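Local coordinates for hypoxanthine-guanine phosphoribosyltransferase (HGPRT) (Schistosoma mansoni, PDB 5IPF), which probably catalyses a step of purine salvage, joining hypoxanthine or guanine to the phosphoribosyl group of PRPP to give IMP or GMP and pyrophosphate, at residues K65-L68 / E69-M73; D77-A81 / C82-S86; L107-T110 / V111-R114. One frame throughout, in Å; residues are numbered along the deposited sequence.

Contact 1 of 3, residues K65-L68 / E69-M73; sequences KDRL and EKMSM
Met71 lays its CG over the middle of the Arg67 guanidinium, one helical turn back, and the two side chains cross at about a right angle. Met71 CG stands 3.9 Å above the guanidinium plane. Two torsions fold the arginine into this position: its CG lies anti to the backbone N, and a bend at the next bond (chi2 83°) carries the chain along the helix toward its C-terminal end, where NH1 also comes 4.0 Å from Lys70 CB. The contact is thus made by aliphatic carbon on a flat cation, which leaves the N-H groups at the rim of the guanidinium for other partners: NE and NH2 bond to the backbone oxygens of Gly205 and Val204.

On another side of the helix, Leu68 sends CD2 to within 3.7 Å of Met71 SD, so the methionine touches arginine with its methylene and leucine with its sulfur. The Leu68 carbonyl oxygen takes two bonds from Ser72, from the backbone N at 2.9 Å and from OG at 2.7 Å. With OG anti to its own carbonyl carbon (chi1 -64°), the serine hydroxyl folds back on the preceding turn, a familiar way for serine to satisfy itself inside a helix. Met71 N gives the regular helical bond to Arg67 O.

Around this part of helix 61-81, Leu68 packs on Phe99 and Asp102 of helix 97-112, Met71 and Arg67 rest on Phe203 and Phe206 of strand 203-208, and Asp66 reaches Gly62 of the second subunit.

Contact 2 of 3, residues D77-A81 / C82-S86; sequences DYYEA and CNATS
With SG held between its own backbone N and carbonyl carbon (chi1 51°), Cys82 turns its sulfur back toward the preceding turn of the helix, while Tyr78, its CG anti to the backbone N (chi1 172°), holds its ring out beside the helix, where the sulfur comes up to it from the next turn. The sulfur stands above the ring face at some distance, 4.7 Å from SG to the centroid of the Tyr78 ring, a loose sulfur-aromatic contact. Tyr79 takes the other course and directs its ring toward the sheet; at the edge of that ring, in its plane, Ala84 CB lies 3.8 Å from Tyr79 CD1. Within the helix, the Tyr79 ring packs on Leu156 of strand 154-159 and Lys184 of strand 182-187.

The backbone that sets these groups is a Schellman motif, which ends helix 61-81. Asn83, with its positive phi of 54°, is the C-prime residue; Ala84 N then bonds to Tyr79 O at 3.0 Å, and a weak bond of 3.3 Å runs from Asn83 N to Glu80 O. A water bridges the same turn, donating to Asn83 OD1 (2.8 Å) and to Glu80 O (3.2 Å). Beyond the cap the chain turns toward strand 87-92, with Ala84 against Asn154.

Contact 3 of 3, residues L107-T110 / V111-R114; sequences LERT and VRAR
Leu107 meets Val111 one turn later: its carbonyl oxygen accepts the Val111 N-H at 2.9 Å and has Val111 CG2 beside it, 3.4 Å from Leu107 O. Glu108 comes next. Its carbonyl oxygen receives Arg112 N at 2.9 Å and also lies over one face of the Arg112 guanidinium, toward the rim; a bend at chi3 (40°) helps to bring the guanidinium back over the preceding turn. Arg109 CA sits over the same face.

This turn closes helix 97-112, the crossover helix of the beta-alpha-beta unit formed with strands 87-92 and 120-125; Leu107 and Val111 face Met120 of the second strand and Val76 of helix 61-81. The Arg109 and Arg112 guanidinium planes stand 90° apart, with Arg109 NE 4.1 Å from Arg112 NH2. Each cation has its own salt bridge, Arg109 with Asp105 and Arg112 with Glu69 of the third subunit, which probably eases the proximity.

Thr110 runs alongside Arg114, both pointing the same way, and its OG1 is near the guanidinium plane at the edge, 3.3 Å from Arg114 NH2. A water modelled beside Thr110 OG1 accepts a weak bond from Arg114 NE.

In the fold
Contacts 1 and 2 are two stages of one helix, 61-81: its buried early turns and its surface end, with centres about 18 Å apart. Contact 3 is the closing turn of helix 97-112, largely buried although it lies nearly as far from the chain centre as contact 2, covered by helix 61-81, strand 120-125 and two other subunits. Contacts 1 and 3 touch directly, Ser72 and Met73 lying against Leu107, Thr110 and Arg114, and both reach the third subunit, where Glu69 and Arg112 pair between chains. Contact 2 meets no other subunit. Its chemistry is that of a helix end, a backbone cap with a bridging water, whereas contact 1 combines apolar packing with arginine bonds and contact 3 gathers charges shared across the interfaces.

Contact 1 of 3, residues K65-L68 / E69-M73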
loop_
_atom_site.group_PDB
_atom_site.type_symbol
_atom_site.label_atom_id
_atom_site.label_comp_id
_atom_site.label_asym_id
_atom_site.label_seq_id
_atom_site.Cartn_x
_atom_site.Cartn_y
_atom_site.Cartn_z
ATOM N N LYS A 65 -4.446 -1.309 9.148
ATOM C CA LYS A 65 -3.895 -2.328 8.254
ATOM C C LYS A 65 -2.763 -3.107 8.925
ATOM O O LYS A 65 -2.697 -4.343 8.818
ATOM C CB LYS A 65 -3.419 -1.676 6.955
ATOM C CG LYS A 65 -4.541 -1.018 6.160
ATOM C CD LYS A 65 -4.049 -0.458 4.835
ATOM C CE LYS A 65 -5.197 0.139 4.031
ATOM N NZ LYS A 65 -4.738 0.739 2.747
ATOM N N ASP A 66 -1.873 -2.400 9.631
ATOM C CA ASP A 66 -0.823 -3.062 10.402
ATOM C C ASP A 66 -1.398 -4.105 11.350
ATOM O O ASP A 66 -0.856 -5.210 11.473
ATOM C CB ASP A 66 -0.016 -2.028 11.191
ATOM C CG ASP A 66 0.991 -1.293 10.331
ATOM O OD1 ASP A 66 1.456 -1.874 9.328
ATOM O OD2 ASP A 66 1.323 -0.137 10.667
ATOM N N ARG A 67 -2.495 -3.770 12.036
ATOM C CA ARG A 67 -3.156 -4.756 12.884
ATOM C C ARG A 67 -3.695 -5.920 12.061
ATOM O O ARG A 67 -3.573 -7.088 12.458
ATOM C CB ARG A 67 -4.286 -4.092 13.670
ATOM C CG ARG A 67 -5.118 -5.059 14.495
ATOM C CD ARG A 67 -4.464 -5.347 15.831
ATOM N NE ARG A 67 -5.183 -6.375 16.576
ATOM C CZ ARG A 67 -4.681 -7.565 16.881
ATOM N NH1 ARG A 67 -3.446 -7.881 16.517
ATOM N NH2 ARG A 67 -5.411 -8.437 17.562
ATOM N N LEU A 68 -4.285 -5.619 10.901
ATOM C CA LEU A 68 -4.923 -6.652 10.095
ATOM C C LEU A 68 -3.925 -7.638 9.509
ATOM O O LEU A 68 -4.328 -8.733 9.104
ATOM C CB LEU A 68 -5.746 -6.022 8.972
ATOM C CG LEU A 68 -6.953 -5.203 9.430
ATOM C CD1 LEU A 68 -7.912 -4.974 8.277
ATOM C CD2 LEU A 68 -7.654 -5.874 10.600
ATOM N N GLU A 69 -2.641 -7.281 9.441
ATOM C CA GLU A 69 -1.630 -8.276 9.093
ATOM C C GLU A 69 -1.621 -9.416 10.113
ATOM O O GLU A 69 -1.849 -10.588 9.773
ATOM C CB GLU A 69 -0.256 -7.606 8.999
ATOM C CG GLU A 69 0.822 -8.451 8.331
ATOM C CD GLU A 69 2.155 -7.727 8.224
ATOM O OE1 GLU A 69 2.155 -6.479 8.147
ATOM O OE2 GLU A 69 3.206 -8.404 8.222
ATOM N N LYS A 70 -1.384 -9.076 11.385
ATOM C CA LYS A 70 -1.342 -10.087 12.438
ATOM C C LYS A 70 -2.681 -10.801 12.576
ATOM O O LYS A 70 -2.724 -12.019 12.795
ATOM C CB LYS A 70 -0.942 -9.443 13.764
ATOM C CG LYS A 70 -0.502 -10.436 14.822
ATOM C CD LYS A 70 0.738 -11.187 14.367
ATOM C CE LYS A 70 1.439 -11.861 15.531
ATOM N NZ LYS A 70 2.752 -12.432 15.121
ATOM N N MET A 71 -3.786 -10.061 12.454
ATOM C CA MET A 71 -5.098 -10.702 12.484
ATOM C C MET A 71 -5.223 -11.745 11.379
ATOM O O MET A 71 -5.685 -12.868 11.617
ATOM C CB MET A 71 -6.205 -9.657 12.361
ATOM C CG MET A 71 -6.487 -8.894 13.640
ATOM S SD MET A 71 -8.058 -8.016 13.549
ATOM C CE MET A 71 -9.181 -9.374 13.228
ATOM N N SER A 72 -4.810 -11.388 10.159
ATOM C CA SER A 72 -4.852 -12.339 9.052
ATOM C C SER A 72 -4.047 -13.589 9.372
ATOM O O SER A 72 -4.496 -14.712 9.102
ATOM C CB SER A 72 -4.331 -11.684 7.772
ATOM O OG SER A 72 -5.166 -10.615 7.364
ATOM N N MET A 73 -2.859 -13.420 9.957
ATOM C CA MET A 73 -2.058 -14.585 10.325
ATOM C C MET A 73 -2.794 -15.471 11.327
ATOM O O MET A 73 -2.882 -16.693 11.146
ATOM C CB MET A 73 -0.707 -14.134 10.877
ATOM C CG MET A 73 0.124 -13.367 9.862
ATOM S SD MET A 73 1.723 -12.824 10.483
ATOM C CE MET A 73 2.425 -12.119 8.992
#

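Contact 2 of 3, residues D77-A81 / C82-S86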
loop_
_atom_site.group_PDB
_atom_site.type_symbol
_atom_site.label_atom_id
_atom_site.label_comp_id
_atom_site.label_asym_id
_atom_site.label_seq_id
_atom_site.Cartn_x
_atom_site.Cartn_y
_atom_site.Cartn_z
ATOM N N ASP A 77 -3.863 -19.402 10.431
ATOM C CA ASP A 77 -3.331 -20.594 11.086
ATOM C C ASP A 77 -4.339 -21.238 12.036
ATOM O O ASP A 77 -4.189 -22.425 12.355
ATOM C CB ASP A 77 -2.011 -20.295 11.810
ATOM C CG ASP A 77 -2.093 -19.108 12.738
ATOM O OD1 ASP A 77 -3.133 -18.932 13.400
ATOM O OD2 ASP A 77 -1.099 -18.353 12.812
ATOM N N TYR A 78 -5.370 -20.509 12.476
ATOM C CA TYR A 78 -6.476 -21.180 13.153
ATOM C C TYR A 78 -7.206 -22.112 12.193
ATOM O O TYR A 78 -7.356 -23.310 12.459
ATOM C CB TYR A 78 -7.457 -20.172 13.752
ATOM C CG TYR A 78 -8.701 -20.854 14.288
ATOM C CD1 TYR A 78 -8.706 -21.439 15.546
ATOM C CD2 TYR A 78 -9.860 -20.939 13.522
ATOM C CE1 TYR A 78 -9.833 -22.079 16.036
ATOM C CE2 TYR A 78 -10.988 -21.579 14.001
ATOM C CZ TYR A 78 -10.972 -22.146 15.259
ATOM O OH TYR A 78 -12.097 -22.781 15.739
ATOM N N TYR A 79 -7.677 -21.570 11.066
ATOM C CA TYR A 79 -8.422 -22.384 10.111
ATOM C C TYR A 79 -7.562 -23.438 9.427
ATOM O O TYR A 79 -8.112 -24.306 8.742
ATOM C CB TYR A 79 -9.085 -21.494 9.062
ATOM C CG TYR A 79 -10.329 -20.799 9.563
ATOM C CD1 TYR A 79 -11.564 -21.435 9.528
ATOM C CD2 TYR A 79 -10.269 -19.511 10.078
ATOM C CE1 TYR A 79 -12.703 -20.805 9.989
ATOM C CE2 TYR A 79 -11.404 -18.874 10.541
ATOM C CZ TYR A 79 -12.618 -19.523 10.493
ATOM O OH TYR A 79 -13.750 -18.892 10.953
ATOM N N GLU A 80 -6.239 -23.385 9.586
ATOM C CA GLU A 80 -5.371 -24.439 9.081
ATOM C C GLU A 80 -5.007 -25.466 10.143
ATOM O O GLU A 80 -4.711 -26.616 9.796
ATOM C CB GLU A 80 -4.084 -23.845 8.497
ATOM C CG GLU A 80 -3.298 -24.828 7.647
ATOM C CD GLU A 80 -1.813 -24.545 7.644
ATOM O OE1 GLU A 80 -1.401 -23.521 8.229
ATOM O OE2 GLU A 80 -1.058 -25.353 7.062
ATOM N N ALA A 81 -5.027 -25.083 11.423
ATOM C CA ALA A 81 -4.748 -26.045 12.483
ATOM C C ALA A 81 -5.811 -27.135 12.553
ATOM O O ALA A 81 -5.507 -28.274 12.927
ATOM C CB ALA A 81 -4.636 -25.327 13.827
ATOM N N CYS A 82 -7.055 -26.811 12.202
ATOM C CA CYS A 82 -8.145 -27.777 12.205
ATOM C C CYS A 82 -8.530 -28.228 10.801
ATOM O O CYS A 82 -9.543 -28.917 10.640
ATOM C CB CYS A 82 -9.363 -27.195 12.925
ATOM S SG CYS A 82 -9.870 -25.560 12.347
ATOM N N ASN A 83 -7.745 -27.852 9.790
ATOM C CA ASN A 83 -7.942 -28.297 8.410
ATOM C C ASN A 83 -9.358 -28.003 7.922
ATOM O O ASN A 83 -10.077 -28.885 7.446
ATOM C CB ASN A 83 -7.612 -29.783 8.265
ATOM C CG ASN A 83 -6.127 -30.054 8.317
ATOM O OD1 ASN A 83 -5.559 -30.273 9.387
ATOM N ND2 ASN A 83 -5.484 -30.035 7.157
ATOM N N ALA A 84 -9.759 -26.741 8.046
ATOM C CA ALA A 84 -11.058 -26.327 7.537
ATOM C C ALA A 84 -11.107 -26.512 6.028
ATOM O O ALA A 84 -10.230 -26.032 5.301
ATOM C CB ALA A 84 -11.332 -24.869 7.905
ATOM N N THR A 85 -12.126 -27.230 5.559
ATOM C CA THR A 85 -12.309 -27.434 4.129
ATOM C C THR A 85 -12.524 -26.090 3.446
ATOM O O THR A 85 -11.625 -25.585 2.768
ATOM C CB THR A 85 -13.483 -28.375 3.857
ATOM N N SER A 86 -13.696 -25.495 3.636
ATOM C CA SER A 86 -14.013 -24.179 3.106
ATOM C C SER A 86 -14.119 -23.174 4.246
ATOM O O SER A 86 -14.434 -23.537 5.383
ATOM C CB SER A 86 -15.326 -24.205 2.317
ATOM O OG SER A 86 -16.413 -24.563 3.155
HETATM O O HOH W 1 -3.153 -29.348 10.363
#

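Contact 3 of 3, residues L107-T110 / V111-R114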
loop_
_atom_site.group_PDB
_atom_site.type_symbol
_atom_site.label_atom_id
_atom_site.label_comp_id
_atom_site.label_asym_id
_atom_site.label_seq_id
_atom_site.Cartn_x
_atom_site.Cartn_y
_atom_site.Cartn_z
ATOM N N LEU A 107 -5.397 -11.576 4.235
ATOM C CA LEU A 107 -5.590 -13.024 4.199
ATOM C C LEU A 107 -4.959 -13.629 2.951
ATOM O O LEU A 107 -4.160 -14.569 3.039
ATOM C CB LEU A 107 -7.083 -13.362 4.261
ATOM C CG LEU A 107 -7.839 -13.265 5.591
ATOM C CD1 LEU A 107 -9.293 -13.677 5.404
ATOM C CD2 LEU A 107 -7.180 -14.123 6.656
ATOM N N GLU A 108 -5.312 -13.101 1.775
ATOM C CA GLU A 108 -4.734 -13.606 0.536
ATOM C C GLU A 108 -3.221 -13.430 0.510
ATOM O O GLU A 108 -2.510 -14.273 -0.052
ATOM C CB GLU A 108 -5.375 -12.910 -0.663
ATOM C CG GLU A 108 -6.879 -13.112 -0.762
ATOM C CD GLU A 108 -7.500 -12.327 -1.900
ATOM O OE1 GLU A 108 -6.771 -11.567 -2.572
ATOM O OE2 GLU A 108 -8.722 -12.469 -2.123
ATOM N N ARG A 109 -2.707 -12.357 1.120
ATOM C CA ARG A 109 -1.259 -12.163 1.144
ATOM C C ARG A 109 -0.573 -13.211 2.015
ATOM O O ARG A 109 0.396 -13.848 1.586
ATOM C CB ARG A 109 -0.914 -10.755 1.628
ATOM C CG ARG A 109 0.577 -10.554 1.878
ATOM C CD ARG A 109 0.936 -9.094 2.093
ATOM N NE ARG A 109 0.733 -8.295 0.888
ATOM C CZ ARG A 109 -0.294 -7.474 0.700
ATOM N NH1 ARG A 109 -1.216 -7.331 1.646
ATOM N NH2 ARG A 109 -0.398 -6.788 -0.430
ATOM N N THR A 110 -1.061 -13.405 3.243
ATOM C CA THR A 110 -0.403 -14.346 4.144
ATOM C C THR A 110 -0.578 -15.788 3.681
ATOM O O THR A 110 0.294 -16.627 3.937
ATOM C CB THR A 110 -0.921 -14.170 5.576
ATOM O OG1 THR A 110 -0.204 -15.044 6.458
ATOM C CG2 THR A 110 -2.403 -14.484 5.667
ATOM N N VAL A 111 -1.682 -16.097 2.997
ATOM C CA VAL A 111 -1.844 -17.434 2.434
ATOM C C VAL A 111 -0.960 -17.594 1.206
ATOM O O VAL A 111 -0.459 -18.691 0.924
ATOM C CB VAL A 111 -3.330 -17.698 2.122
ATOM C CG1 VAL A 111 -3.501 -18.901 1.213
ATOM C CG2 VAL A 111 -4.098 -17.906 3.409
ATOM N N ARG A 112 -0.730 -16.503 0.475
ATOM C CA ARG A 112 0.130 -16.555 -0.700
ATOM C C ARG A 112 1.586 -16.785 -0.315
ATOM O O ARG A 112 2.318 -17.479 -1.029
ATOM C CB ARG A 112 -0.017 -15.260 -1.494
ATOM C CG ARG A 112 -0.199 -15.439 -2.985
ATOM C CD ARG A 112 -0.777 -14.169 -3.576
ATOM N NE ARG A 112 -0.177 -12.983 -2.971
ATOM C CZ ARG A 112 -0.849 -11.874 -2.679
ATOM N NH1 ARG A 112 -2.150 -11.799 -2.926
ATOM N NH2 ARG A 112 -0.224 -10.842 -2.129
ATOM N N ALA A 113 2.022 -16.217 0.808
ATOM C CA ALA A 113 3.414 -16.310 1.230
ATOM C C ALA A 113 3.732 -17.592 1.987
ATOM O O ALA A 113 4.877 -17.762 2.425
ATOM C CB ALA A 113 3.781 -15.103 2.096
ATOM N N ARG A 114 2.769 -18.498 2.151
ATOM C CA ARG A 114 3.002 -19.729 2.892
ATOM C C ARG A 114 2.764 -20.994 2.082
ATOM O O ARG A 114 2.912 -22.093 2.629
ATOM C CB ARG A 114 2.114 -19.782 4.141
ATOM C CG ARG A 114 2.420 -18.724 5.191
ATOM C CD ARG A 114 1.923 -19.156 6.565
ATOM N NE ARG A 114 1.171 -18.105 7.241
ATOM C CZ ARG A 114 0.443 -18.298 8.338
ATOM N NH1 ARG A 114 0.366 -19.506 8.879
ATOM N NH2 ARG A 114 -0.213 -17.287 8.890
HETATM O O HOH W 2 1.992 -15.010 7.668
#